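Putative lipoprotein (Bacteroides fragilis, PDB 3NQI) is a putative lipoprotein whose biological role is not established, although it may bind lipids. Local coordinates at residues Ala47-Asp57 against Lys70-Asp81. Sequence-based numbering, arbitrary orientation.
Sequences ARMAYIYCQVD and KITLLADPTGID. With CD (cadmium ion), chain F.
The carboxylate of D81 grips two successive backbone amides where strand 49-56 begins. R48 N meets the syn lone pair of OD2 almost in line (2.7 Å, N-H...O 175°), while M49 N reaches OD1 at 2.9 Å by a more bent bond; with CG beside its own backbone N (chi1 -64°), D81 turns both oxygens to these amides. At the far end T72 OG1 donates to D57 OD1 (2.5 Å).

Strand 49-56 forms a beta hairpin with strand 68-73, Q55 and T72 bonding both ways, and further along the same edge pairs antiparallel with the start of strand 78-87, Y51 likewise with T78. The register shifts by two between Y51 and C54, where L74-P77 loops out between the ladders. L74 lays CB over one face of the Y53 ring, 4.0 Å from the centroid, a CH-pi contact offset toward the rim. I52 crosses L73 and I71 at about right angles, its CB 3.8 Å from L73 CD2.

One water joins Y53 N to A75 O; another donates to D81 OD1 and accepts from R48 NH2, which also bonds T123 OG1. In the loop D76 OD1 binds a cadmium ion (2.2 Å) carrying four waters. T38 OG1 hydrogen-bonds D57 OD2. F27 of strand 24-28 touches I52, L73 and P77, strand 11-21 pairs along the other edge of strand 49-56, and A193 of strand 186-195 touches M49 and I80.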
# COMPACT_ATOMS: atom_id res chain seq x y z
N ALA A 47 9.59 -0.60 10.32
CA ALA A 47 8.60 -0.92 9.30
C ALA A 47 9.26 -1.95 8.43
O ALA A 47 10.47 -2.11 8.47
CB ALA A 47 8.23 0.34 8.49
N ARG A 48 8.46 -2.65 7.65
CA ARG A 48 8.97 -3.60 6.68
C ARG A 48 9.17 -2.87 5.38
O ARG A 48 10.15 -3.13 4.66
CB ARG A 48 7.99 -4.77 6.54
CG ARG A 48 8.65 -6.08 6.09
CD ARG A 48 7.68 -7.19 5.73
NE ARG A 48 6.81 -6.76 4.65
CZ ARG A 48 7.12 -6.67 3.35
NH1 ARG A 48 8.31 -7.04 2.86
NH2 ARG A 48 6.21 -6.21 2.52
N MSE A 49 8.28 -1.91 5.08
CA MSE A 49 8.36 -1.10 3.86
C MSE A 49 8.18 0.40 4.15
O MSE A 49 7.51 0.74 5.06
CB MSE A 49 7.25 -1.53 2.89
CG MSE A 49 7.32 -2.95 2.37
SE MSE A 49 8.65 -3.11 0.92
CE MSE A 49 8.42 -1.61 -0.49
N ALA A 50 8.75 1.30 3.33
CA ALA A 50 8.72 2.73 3.63
C ALA A 50 8.65 3.59 2.39
O ALA A 50 8.88 3.09 1.32
CB ALA A 50 10.04 3.17 4.46
N TYR A 51 8.22 4.83 2.55
CA TYR A 51 8.39 5.88 1.55
C TYR A 51 9.50 6.84 2.03
O TYR A 51 9.43 7.39 3.15
CB TYR A 51 7.07 6.62 1.36
CG TYR A 51 7.13 7.70 0.31
CD1 TYR A 51 7.03 7.39 -1.03
CD2 TYR A 51 7.27 9.05 0.68
CE1 TYR A 51 7.07 8.39 -2.01
CE2 TYR A 51 7.31 10.05 -0.29
CZ TYR A 51 7.19 9.71 -1.63
OH TYR A 51 7.25 10.68 -2.60
N ILE A 52 10.52 7.06 1.23
CA ILE A 52 11.59 7.98 1.60
C ILE A 52 11.75 9.06 0.56
O ILE A 52 11.33 8.89 -0.58
CB ILE A 52 12.96 7.28 1.83
CG1 ILE A 52 13.52 6.63 0.57
CG2 ILE A 52 12.85 6.24 3.01
CD1 ILE A 52 14.91 5.98 0.83
N TYR A 53 12.34 10.15 0.99
CA TYR A 53 12.68 11.28 0.20
C TYR A 53 14.17 11.51 0.49
O TYR A 53 14.58 11.73 1.63
CB TYR A 53 11.76 12.45 0.60
CG TYR A 53 12.14 13.75 -0.05
CD1 TYR A 53 12.72 13.77 -1.32
CD2 TYR A 53 11.96 14.97 0.61
CE1 TYR A 53 13.08 14.93 -1.91
CE2 TYR A 53 12.33 16.17 0.01
CZ TYR A 53 12.90 16.13 -1.25
OH TYR A 53 13.30 17.27 -1.89
N CYS A 54 14.99 11.44 -0.55
CA CYS A 54 16.40 11.41 -0.32
C CYS A 54 17.24 12.11 -1.40
O CYS A 54 16.74 12.50 -2.48
CB CYS A 54 16.86 9.96 -0.14
SG CYS A 54 16.91 8.96 -1.67
N GLN A 55 18.51 12.29 -1.07
CA GLN A 55 19.48 12.68 -2.09
C GLN A 55 20.73 11.78 -2.04
O GLN A 55 21.08 11.22 -1.00
CB GLN A 55 19.78 14.19 -2.05
CG GLN A 55 20.75 14.70 -1.03
CD GLN A 55 20.97 16.21 -1.15
OE1 GLN A 55 20.21 16.91 -1.82
NE2 GLN A 55 22.01 16.70 -0.51
N VAL A 56 21.35 11.61 -3.21
CA VAL A 56 22.55 10.80 -3.33
C VAL A 56 23.73 11.66 -2.89
O VAL A 56 23.84 12.83 -3.29
CB VAL A 56 22.76 10.30 -4.79
CG1 VAL A 56 24.07 9.56 -4.91
CG2 VAL A 56 21.59 9.42 -5.22
N ASP A 57 24.59 11.10 -2.03
CA ASP A 57 25.75 11.83 -1.55
C ASP A 57 26.79 11.92 -2.66
O ASP A 57 26.86 11.04 -3.52
CB ASP A 57 26.36 11.14 -0.32
CG ASP A 57 25.45 11.16 0.88
OD1 ASP A 57 24.46 11.93 0.86
OD2 ASP A 57 25.73 10.42 1.85
N LYS A 70 25.31 5.50 -1.01
CA LYS A 70 25.17 6.26 0.23
C LYS A 70 24.18 7.40 -0.00
O LYS A 70 24.31 8.13 -0.99
CB LYS A 70 26.50 6.86 0.67
CG LYS A 70 27.61 5.85 0.82
CD LYS A 70 27.93 5.52 2.26
CE LYS A 70 29.36 5.00 2.35
NZ LYS A 70 29.68 4.49 3.70
N ILE A 71 23.20 7.56 0.88
CA ILE A 71 22.21 8.62 0.72
C ILE A 71 22.06 9.50 1.97
O ILE A 71 22.39 9.12 3.07
CB ILE A 71 20.79 8.07 0.34
CG1 ILE A 71 20.28 7.09 1.39
CG2 ILE A 71 20.81 7.38 -1.02
CD1 ILE A 71 18.75 6.91 1.40
N THR A 72 21.53 10.69 1.75
CA THR A 72 21.08 11.56 2.83
C THR A 72 19.56 11.65 2.74
O THR A 72 19.03 12.09 1.74
CB THR A 72 21.77 12.95 2.69
OG1 THR A 72 23.17 12.78 2.87
CG2 THR A 72 21.22 13.97 3.72
N LEU A 73 18.87 11.22 3.80
CA LEU A 73 17.44 11.38 3.88
C LEU A 73 17.14 12.86 4.06
O LEU A 73 17.80 13.55 4.86
CB LEU A 73 16.86 10.57 5.05
CG LEU A 73 17.01 9.05 4.82
CD1 LEU A 73 16.95 8.26 6.11
CD2 LEU A 73 15.91 8.55 3.83
N LEU A 74 16.16 13.34 3.30
CA LEU A 74 15.72 14.73 3.35
C LEU A 74 14.41 14.93 4.16
O LEU A 74 13.94 16.07 4.33
CB LEU A 74 15.59 15.23 1.91
CG LEU A 74 16.91 15.35 1.13
CD1 LEU A 74 16.65 15.75 -0.34
CD2 LEU A 74 17.88 16.35 1.76
N ALA A 75 13.81 13.86 4.66
CA ALA A 75 12.61 13.96 5.48
C ALA A 75 12.63 12.74 6.35
O ALA A 75 13.33 11.79 6.03
CB ALA A 75 11.36 13.96 4.64
N ASP A 76 11.86 12.76 7.42
CA ASP A 76 11.75 11.57 8.26
C ASP A 76 11.11 10.40 7.47
O ASP A 76 10.01 10.53 6.95
CB ASP A 76 10.96 11.89 9.52
CG ASP A 76 10.97 10.74 10.53
OD1 ASP A 76 11.95 9.92 10.65
OD2 ASP A 76 9.96 10.72 11.26
N PRO A 77 11.78 9.25 7.40
CA PRO A 77 11.20 8.16 6.61
C PRO A 77 9.80 7.79 7.10
O PRO A 77 9.52 7.88 8.28
CB PRO A 77 12.18 6.99 6.84
CG PRO A 77 13.45 7.61 7.22
CD PRO A 77 13.14 8.92 7.87
N THR A 78 8.91 7.42 6.21
CA THR A 78 7.54 7.05 6.61
C THR A 78 7.25 5.57 6.40
O THR A 78 7.33 5.07 5.31
CB THR A 78 6.53 7.83 5.81
OG1 THR A 78 6.88 9.19 5.86
CG2 THR A 78 5.07 7.60 6.35
N GLY A 79 6.77 4.87 7.42
CA GLY A 79 6.42 3.49 7.20
C GLY A 79 5.11 3.40 6.44
O GLY A 79 4.21 4.20 6.65
N ILE A 80 4.98 2.42 5.55
CA ILE A 80 3.73 2.30 4.79
C ILE A 80 3.12 0.89 4.78
O ILE A 80 2.39 0.52 3.86
CB ILE A 80 4.05 2.69 3.32
CG1 ILE A 80 5.08 1.74 2.75
CG2 ILE A 80 4.44 4.16 3.19
CD1 ILE A 80 5.33 1.99 1.22
N ASP A 81 3.46 0.08 5.78
CA ASP A 81 2.95 -1.28 5.88
C ASP A 81 1.43 -1.30 6.04
O ASP A 81 0.88 -0.54 6.84
CB ASP A 81 3.58 -2.02 7.07
CG ASP A 81 5.08 -2.21 6.91
OD1 ASP A 81 5.57 -2.42 5.82
OD2 ASP A 81 5.78 -2.13 7.90
CD CD F . 11.77 8.29 12.12
O HOH W 1 4.60 -4.35 3.90
O HOH W 2 9.26 10.05 4.17
O HOH W 3 12.33 10.10 3.97
O HOH W 4 9.88 9.20 13.17
O HOH W 5 10.10 7.01 10.75
O HOH W 6 11.36 6.73 13.46
O HOH W 7 12.82 9.56 13.96